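Local coordinates for protein putative oxidoreductase (Jannaschia sp., PDB 3C24) that is a putative oxidoreductase that probably binds a nicotinamide adenine dinucleotide-type cofactor through its Rossmann-type domain, at residues D62-L73 with I87-L98. Numbering follows the deposited sequence.
Sequences DGWIDEADVVVL and IVPRVRPGTIVL
V71 and I96 illustrate how parallel strands pair: V71 N donates to I96 O (2.8 Å), and V71 O in turn accepts from L98 N. I96 N to D69 O and L73 N to L98 O extend the series at its two ends, all four bonds nearly straight at hydrogen.

Polar side chains join the loops that lead into these strands. The D66 carbonyl leans over one face of the R92 guanidinium, its O 3.0 Å from CZ and its C over the centre. In the guanidinium plane NH2 reaches A68 O at 3.0 Å, yet the nitrogen stands above the carbonyl plane rather than on a lone pair. A bend at chi3 (-63°) turns the group under D66; D69 OD1 adds a long salt bridge and shares water 4 with NH2. An alanine in place of R92 would remove the group under the D66 carbonyl, and A68 O would probably lose its direct bond to the opposite segment. Water 1 links I65 O with R92 N and T95 OG1, while OG1 itself donates to R92 O (2.7 Å) across a type II turn. Farther out, R90 NH2 meets D62 OD2 at 3.1 Å in a salt bridge, the carboxylate and guanidinium planes perpendicular. This oxygen sits at the guanidinium edge, in plane, while I65 CD1 covers one face, 3.5 Å above its centre.

Among apolar contacts, I87 CD1 touches I65 CD1 and meets W64 CH2 at 3.7 Å. V71 CG2 packs on T95 CG2, and L73 CD1 on V97 CG1.

The segments belong to a beta-alpha-beta unit with helix 77-87 as crossover; such parallel units build the Rossmann-type nucleotide-binding fold, consistent with the family. Strand 13-17 flanks 70-73, where T13 N binds D69 OD2; strand 117-123 borders 96-99, and helix 160-172 covers I96 and L98.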
ATOM      1  N   ASP A  62     -41.660  -7.011 -18.322  1.00 36.07           N
ATOM      2  CA  ASP A  62     -40.599  -7.739 -19.027  1.00 34.48           C
ATOM      3  C   ASP A  62     -40.358  -7.258 -20.411  1.00 32.80           C
ATOM      4  O   ASP A  62     -39.556  -7.826 -21.132  1.00 33.26           O
ATOM      5  CB  ASP A  62     -40.950  -9.225 -19.140  1.00 37.10           C
ATOM      6  CG  ASP A  62     -41.016  -9.925 -17.790  1.00 42.40           C
ATOM      7  OD1 ASP A  62     -40.375  -9.454 -16.824  1.00 53.43           O
ATOM      8  OD2 ASP A  62     -41.713 -10.965 -17.700  1.00 55.87           O
ATOM      9  N   GLY A  63     -41.063  -6.219 -20.809  1.00 28.54           N
ATOM     10  CA  GLY A  63     -40.899  -5.701 -22.165  1.00 29.61           C
ATOM     11  C   GLY A  63     -39.491  -5.250 -22.477  1.00 29.90           C
ATOM     12  O   GLY A  63     -39.065  -5.170 -23.628  1.00 30.10           O
ATOM     13  N   TRP A  64     -38.768  -4.941 -21.417  1.00 29.77           N
ATOM     14  CA  TRP A  64     -37.399  -4.430 -21.575  1.00 28.92           C
ATOM     15  C   TRP A  64     -36.478  -5.424 -22.219  1.00 30.65           C
ATOM     16  O   TRP A  64     -35.549  -5.073 -22.961  1.00 27.98           O
ATOM     17  CB  TRP A  64     -36.818  -4.039 -20.236  1.00 26.94           C
ATOM     18  CG  TRP A  64     -36.721  -5.130 -19.252  1.00 28.20           C
ATOM     19  CD1 TRP A  64     -37.633  -5.467 -18.328  1.00 27.89           C
ATOM     20  CD2 TRP A  64     -35.609  -5.998 -19.060  1.00 24.03           C
ATOM     21  NE1 TRP A  64     -37.187  -6.510 -17.585  1.00 24.16           N
ATOM     22  CE2 TRP A  64     -35.932  -6.854 -18.007  1.00 25.85           C
ATOM     23  CE3 TRP A  64     -34.370  -6.139 -19.688  1.00 33.25           C
ATOM     24  CZ2 TRP A  64     -35.071  -7.834 -17.555  1.00 30.22           C
ATOM     25  CZ3 TRP A  64     -33.515  -7.122 -19.237  1.00 29.20           C
ATOM     26  CH2 TRP A  64     -33.861  -7.947 -18.188  1.00 28.94           C
ATOM     27  N   ILE A  65     -36.746  -6.676 -21.915  1.00 31.51           N
ATOM     28  CA  ILE A  65     -35.907  -7.762 -22.418  1.00 35.00           C
ATOM     29  C   ILE A  65     -35.727  -7.679 -23.943  1.00 36.46           C
ATOM     30  O   ILE A  65     -34.617  -7.837 -24.450  1.00 38.66           O
ATOM     31  CB  ILE A  65     -36.439  -9.144 -21.975  1.00 34.46           C
ATOM     32  CG1 ILE A  65     -36.343  -9.273 -20.451  1.00 33.92           C
ATOM     33  CG2 ILE A  65     -35.676 -10.245 -22.638  1.00 38.52           C
ATOM     34  CD1 ILE A  65     -36.974 -10.529 -19.887  1.00 36.59           C
ATOM     35  N   ASP A  66     -36.795  -7.335 -24.651  1.00 36.64           N
ATOM     36  CA  ASP A  66     -36.789  -7.258 -26.127  1.00 34.42           C
ATOM     37  C   ASP A  66     -36.194  -6.005 -26.658  1.00 33.07           C
ATOM     38  O   ASP A  66     -36.036  -5.852 -27.860  1.00 31.34           O
ATOM     39  CB  ASP A  66     -38.204  -7.298 -26.721  1.00 39.54           C
ATOM     40  CG  ASP A  66     -38.761  -8.687 -26.802  1.00 46.47           C
ATOM     41  OD1 ASP A  66     -38.145  -9.623 -26.242  1.00 57.32           O
ATOM     42  OD2 ASP A  66     -39.822  -8.830 -27.450  1.00 62.16           O
ATOM     43  N   GLU A  67     -35.835  -5.108 -25.761  1.00 29.74           N
ATOM     44  CA  GLU A  67     -35.267  -3.823 -26.182  1.00 28.82           C
ATOM     45  C   GLU A  67     -33.784  -3.737 -25.859  1.00 23.51           C
ATOM     46  O   GLU A  67     -33.060  -2.962 -26.441  1.00 27.64           O
ATOM     47  CB  GLU A  67     -36.006  -2.675 -25.483  1.00 28.62           C
ATOM     48  CG  GLU A  67     -37.488  -2.544 -25.933  1.00 37.49           C
ATOM     49  CD  GLU A  67     -38.336  -1.649 -25.019  1.00 51.05           C
ATOM     50  OE1 GLU A  67     -38.104  -1.643 -23.789  1.00 48.83           O
ATOM     51  OE2 GLU A  67     -39.271  -0.981 -25.528  1.00 55.40           O
ATOM     52  N   ALA A  68     -33.352  -4.614 -24.974  1.00 24.05           N
ATOM     53  CA  ALA A  68     -31.972  -4.556 -24.439  1.00 23.30           C
ATOM     54  C   ALA A  68     -30.899  -5.052 -25.371  1.00 23.40           C
ATOM     55  O   ALA A  68     -30.903  -6.217 -25.779  1.00 25.28           O
ATOM     56  CB  ALA A  68     -31.887  -5.341 -23.097  1.00 19.80           C
ATOM     57  N   ASP A  69     -29.929  -4.183 -25.616  1.00 19.35           N
ATOM     58  CA  ASP A  69     -28.746  -4.516 -26.386  1.00 20.27           C
ATOM     59  C   ASP A  69     -27.705  -5.159 -25.451  1.00 16.89           C
ATOM     60  O   ASP A  69     -26.917  -6.046 -25.811  1.00 18.01           O
ATOM     61  CB  ASP A  69     -28.139  -3.280 -27.023  1.00 21.60           C
ATOM     62  CG  ASP A  69     -29.073  -2.626 -28.015  1.00 28.40           C
ATOM     63  OD1 ASP A  69     -29.690  -3.378 -28.791  1.00 31.55           O
ATOM     64  OD2 ASP A  69     -29.188  -1.380 -28.028  1.00 23.50           O
ATOM     65  N   VAL A  70     -27.724  -4.669 -24.223  1.00 17.70           N
ATOM     66  CA  VAL A  70     -26.768  -5.053 -23.192  1.00 16.47           C
ATOM     67  C   VAL A  70     -27.549  -5.281 -21.916  1.00 17.05           C
ATOM     68  O   VAL A  70     -28.452  -4.519 -21.587  1.00 18.80           O
ATOM     69  CB  VAL A  70     -25.715  -3.932 -22.959  1.00 18.39           C
ATOM     70  CG1 VAL A  70     -24.655  -4.354 -21.928  1.00 16.00           C
ATOM     71  CG2 VAL A  70     -25.044  -3.542 -24.263  1.00 16.69           C
ATOM     72  N   VAL A  71     -27.211  -6.359 -21.222  1.00 13.45           N
ATOM     73  CA  VAL A  71     -27.787  -6.701 -19.906  1.00 17.96           C
ATOM     74  C   VAL A  71     -26.633  -6.888 -18.928  1.00 15.56           C
ATOM     75  O   VAL A  71     -25.831  -7.814 -19.017  1.00 17.25           O
ATOM     76  CB  VAL A  71     -28.646  -7.959 -19.955  1.00 18.75           C
ATOM     77  CG1 VAL A  71     -29.216  -8.272 -18.577  1.00 19.79           C
ATOM     78  CG2 VAL A  71     -29.749  -7.777 -20.980  1.00 20.33           C
ATOM     79  N   VAL A  72     -26.598  -5.989 -17.950  1.00 14.93           N
ATOM     80  CA  VAL A  72     -25.562  -5.917 -16.946  1.00 14.71           C
ATOM     81  C   VAL A  72     -26.018  -6.587 -15.679  1.00 16.36           C
ATOM     82  O   VAL A  72     -27.050  -6.230 -15.085  1.00 17.15           O
ATOM     83  CB  VAL A  72     -25.153  -4.447 -16.620  1.00 15.35           C
ATOM     84  CG1 VAL A  72     -24.066  -4.484 -15.522  1.00 17.26           C
ATOM     85  CG2 VAL A  72     -24.677  -3.703 -17.848  1.00 15.91           C
ATOM     86  N   LEU A  73     -25.238  -7.555 -15.235  1.00 19.35           N
ATOM     87  CA  LEU A  73     -25.560  -8.307 -14.032  1.00 19.90           C
ATOM     88  C   LEU A  73     -24.909  -7.710 -12.786  1.00 20.03           C
ATOM     89  O   LEU A  73     -23.863  -8.168 -12.345  1.00 20.58           O
ATOM     90  CB  LEU A  73     -25.140  -9.792 -14.186  1.00 18.14           C
ATOM     91  CG  LEU A  73     -25.617 -10.483 -15.482  1.00 23.96           C
ATOM     92  CD1 LEU A  73     -25.299 -11.965 -15.404  1.00 26.53           C
ATOM     93  CD2 LEU A  73     -27.092 -10.323 -15.711  1.00 19.28           C
ATOM     94  N   ILE A  87     -32.091 -15.364 -16.861  1.00 21.71           N
ATOM     95  CA  ILE A  87     -32.126 -14.330 -17.923  1.00 20.04           C
ATOM     96  C   ILE A  87     -31.504 -14.735 -19.249  1.00 17.82           C
ATOM     97  O   ILE A  87     -32.035 -14.415 -20.312  1.00 16.21           O
ATOM     98  CB  ILE A  87     -31.522 -12.941 -17.449  1.00 20.51           C
ATOM     99  CG1 ILE A  87     -31.955 -11.824 -18.415  1.00 24.05           C
ATOM    100  CG2 ILE A  87     -29.987 -12.935 -17.308  1.00 23.05           C
ATOM    101  CD1 ILE A  87     -33.465 -11.579 -18.508  1.00 23.52           C
ATOM    102  N   VAL A  88     -30.377 -15.428 -19.215  1.00 17.03           N
ATOM    103  CA  VAL A  88     -29.695 -15.779 -20.471  1.00 17.06           C
ATOM    104  C   VAL A  88     -30.606 -16.430 -21.516  1.00 18.89           C
ATOM    105  O   VAL A  88     -30.525 -16.087 -22.694  1.00 16.47           O
ATOM    106  CB  VAL A  88     -28.366 -16.581 -20.233  1.00 18.82           C
ATOM    107  CG1 VAL A  88     -27.830 -17.284 -21.537  1.00 19.44           C
ATOM    108  CG2 VAL A  88     -27.315 -15.661 -19.630  1.00 18.82           C
ATOM    109  N   PRO A  89     -31.461 -17.397 -21.120  1.00 17.58           N
ATOM    110  CA  PRO A  89     -32.303 -18.014 -22.167  1.00 18.31           C
ATOM    111  C   PRO A  89     -33.404 -17.122 -22.724  1.00 17.69           C
ATOM    112  O   PRO A  89     -34.043 -17.468 -23.760  1.00 16.74           O
ATOM    113  CB  PRO A  89     -32.959 -19.186 -21.443  1.00 19.83           C
ATOM    114  CG  PRO A  89     -32.077 -19.475 -20.274  1.00 20.79           C
ATOM    115  CD  PRO A  89     -31.475 -18.177 -19.865  1.00 19.32           C
ATOM    116  N   ARG A  90     -33.612 -15.987 -22.065  1.00 14.83           N
ATOM    117  CA  ARG A  90     -34.711 -15.069 -22.417  1.00 14.51           C
ATOM    118  C   ARG A  90     -34.354 -13.922 -23.350  1.00 13.95           C
ATOM    119  O   ARG A  90     -35.215 -13.312 -23.967  1.00 16.55           O
ATOM    120  CB  ARG A  90     -35.359 -14.484 -21.131  1.00 16.07           C
ATOM    121  CG  ARG A  90     -35.838 -15.507 -20.108  1.00 22.23           C
ATOM    122  CD  ARG A  90     -36.460 -14.790 -18.860  1.00 23.17           C
ATOM    123  NE  ARG A  90     -37.731 -14.159 -19.211  1.00 29.44           N
ATOM    124  CZ  ARG A  90     -38.469 -13.407 -18.397  1.00 29.92           C
ATOM    125  NH1 ARG A  90     -38.069 -13.179 -17.164  1.00 32.66           N
ATOM    126  NH2 ARG A  90     -39.609 -12.896 -18.818  1.00 34.50           N
ATOM    127  N   VAL A  91     -33.060 -13.615 -23.430  1.00 16.18           N
ATOM    128  CA  VAL A  91     -32.617 -12.475 -24.235  1.00 14.58           C
ATOM    129  C   VAL A  91     -32.581 -12.788 -25.735  1.00 13.39           C
ATOM    130  O   VAL A  91     -32.522 -13.945 -26.120  1.00 15.19           O
ATOM    131  CB  VAL A  91     -31.267 -11.919 -23.754  1.00 15.32           C
ATOM    132  CG1 VAL A  91     -31.382 -11.441 -22.267  1.00 13.13           C
ATOM    133  CG2 VAL A  91     -30.121 -12.976 -23.949  1.00 16.32           C
ATOM    134  N   ARG A  92     -32.644 -11.751 -26.566  1.00 14.52           N
ATOM    135  CA  ARG A  92     -32.596 -11.936 -28.011  1.00 11.52           C
ATOM    136  C   ARG A  92     -31.187 -12.369 -28.437  1.00 15.01           C
ATOM    137  O   ARG A  92     -30.179 -12.049 -27.758  1.00 15.29           O
ATOM    138  CB  ARG A  92     -32.943 -10.637 -28.749  1.00 15.72           C
ATOM    139  CG  ARG A  92     -34.355 -10.118 -28.513  1.00 21.54           C
ATOM    140  CD  ARG A  92     -34.442  -8.693 -29.119  1.00 28.29           C
ATOM    141  NE  ARG A  92     -33.541  -7.720 -28.462  1.00 28.71           N
ATOM    142  CZ  ARG A  92     -33.329  -6.484 -28.904  1.00 38.83           C
ATOM    143  NH1 ARG A  92     -33.910  -6.058 -30.012  1.00 37.58           N
ATOM    144  NH2 ARG A  92     -32.511  -5.675 -28.259  1.00 32.75           N
ATOM    145  N   PRO A  93     -31.089 -13.137 -29.526  1.00 14.21           N
ATOM    146  CA  PRO A  93     -29.762 -13.500 -29.995  1.00 13.14           C
ATOM    147  C   PRO A  93     -28.935 -12.224 -30.147  1.00 14.01           C
ATOM    148  O   PRO A  93     -29.449 -11.191 -30.560  1.00 16.45           O
ATOM    149  CB  PRO A  93     -30.056 -14.086 -31.389  1.00 16.42           C
ATOM    150  CG  PRO A  93     -31.423 -14.740 -31.202  1.00 15.21           C
ATOM    151  CD  PRO A  93     -32.171 -13.757 -30.335  1.00 14.53           C
ATOM    152  N   GLY A  94     -27.653 -12.296 -29.869  1.00 13.52           N
ATOM    153  CA  GLY A  94     -26.787 -11.116 -30.060  1.00 14.32           C
ATOM    154  C   GLY A  94     -26.717 -10.139 -28.925  1.00 15.17           C
ATOM    155  O   GLY A  94     -25.927  -9.183 -28.962  1.00 16.07           O
ATOM    156  N   THR A  95     -27.528 -10.381 -27.898  1.00 12.98           N
ATOM    157  CA  THR A  95     -27.503  -9.566 -26.695  1.00 12.80           C
ATOM    158  C   THR A  95     -26.146  -9.783 -26.011  1.00 14.62           C
ATOM    159  O   THR A  95     -25.629 -10.908 -25.947  1.00 14.94           O
ATOM    160  CB  THR A  95     -28.674  -9.936 -25.758  1.00 11.86           C
ATOM    161  OG1 THR A  95     -29.900  -9.744 -26.446  1.00 16.68           O
ATOM    162  CG2 THR A  95     -28.650  -9.090 -24.454  1.00 12.92           C
ATOM    163  N   ILE A  96     -25.610  -8.703 -25.452  1.00 16.05           N
ATOM    164  CA  ILE A  96     -24.365  -8.736 -24.692  1.00 14.94           C
ATOM    165  C   ILE A  96     -24.737  -8.819 -23.208  1.00 16.23           C
ATOM    166  O   ILE A  96     -25.367  -7.940 -22.680  1.00 16.96           O
ATOM    167  CB  ILE A  96     -23.515  -7.483 -24.906  1.00 15.09           C
ATOM    168  CG1 ILE A  96     -22.993  -7.419 -26.326  1.00 14.88           C
ATOM    169  CG2 ILE A  96     -22.302  -7.452 -23.976  1.00 16.41           C
ATOM    170  CD1 ILE A  96     -22.561  -5.938 -26.768  1.00 17.43           C
ATOM    171  N   VAL A  97     -24.419  -9.948 -22.607  1.00 13.69           N
ATOM    172  CA  VAL A  97     -24.586 -10.190 -21.159  1.00 15.05           C
ATOM    173  C   VAL A  97     -23.246  -9.834 -20.511  1.00 16.06           C
ATOM    174  O   VAL A  97     -22.177 -10.464 -20.782  1.00 14.98           O
ATOM    175  CB  VAL A  97     -24.973 -11.635 -20.887  1.00 15.95           C
ATOM    176  CG1 VAL A  97     -24.977 -11.896 -19.369  1.00 18.25           C
ATOM    177  CG2 VAL A  97     -26.350 -11.954 -21.568  1.00 17.61           C
ATOM    178  N   LEU A  98     -23.298  -8.790 -19.683  1.00 16.25           N
ATOM    179  CA  LEU A  98     -22.117  -8.182 -19.119  1.00 13.76           C
ATOM    180  C   LEU A  98     -21.987  -8.485 -17.631  1.00 14.68           C
ATOM    181  O   LEU A  98     -22.849  -8.164 -16.814  1.00 15.91           O
ATOM    182  CB  LEU A  98     -22.153  -6.689 -19.433  1.00 13.59           C
ATOM    183  CG  LEU A  98     -20.839  -5.922 -19.587  1.00 15.93           C
ATOM    184  CD1 LEU A  98     -21.089  -4.488 -20.129  1.00 17.34           C
ATOM    185  CD2 LEU A  98     -20.088  -5.927 -18.285  1.00 20.60           C
TER
HETATM  186  O   HOH W   1     -32.598  -9.017 -25.571  1.00 19.48           O
HETATM  187  O   HOH W   2     -36.200 -11.519 -26.125  1.00 35.68           O
HETATM  188  O   HOH W   3     -26.054  -6.453 -28.457  1.00 23.19           O
HETATM  189  O   HOH W   4     -31.958  -3.191 -29.957  1.00 35.32           O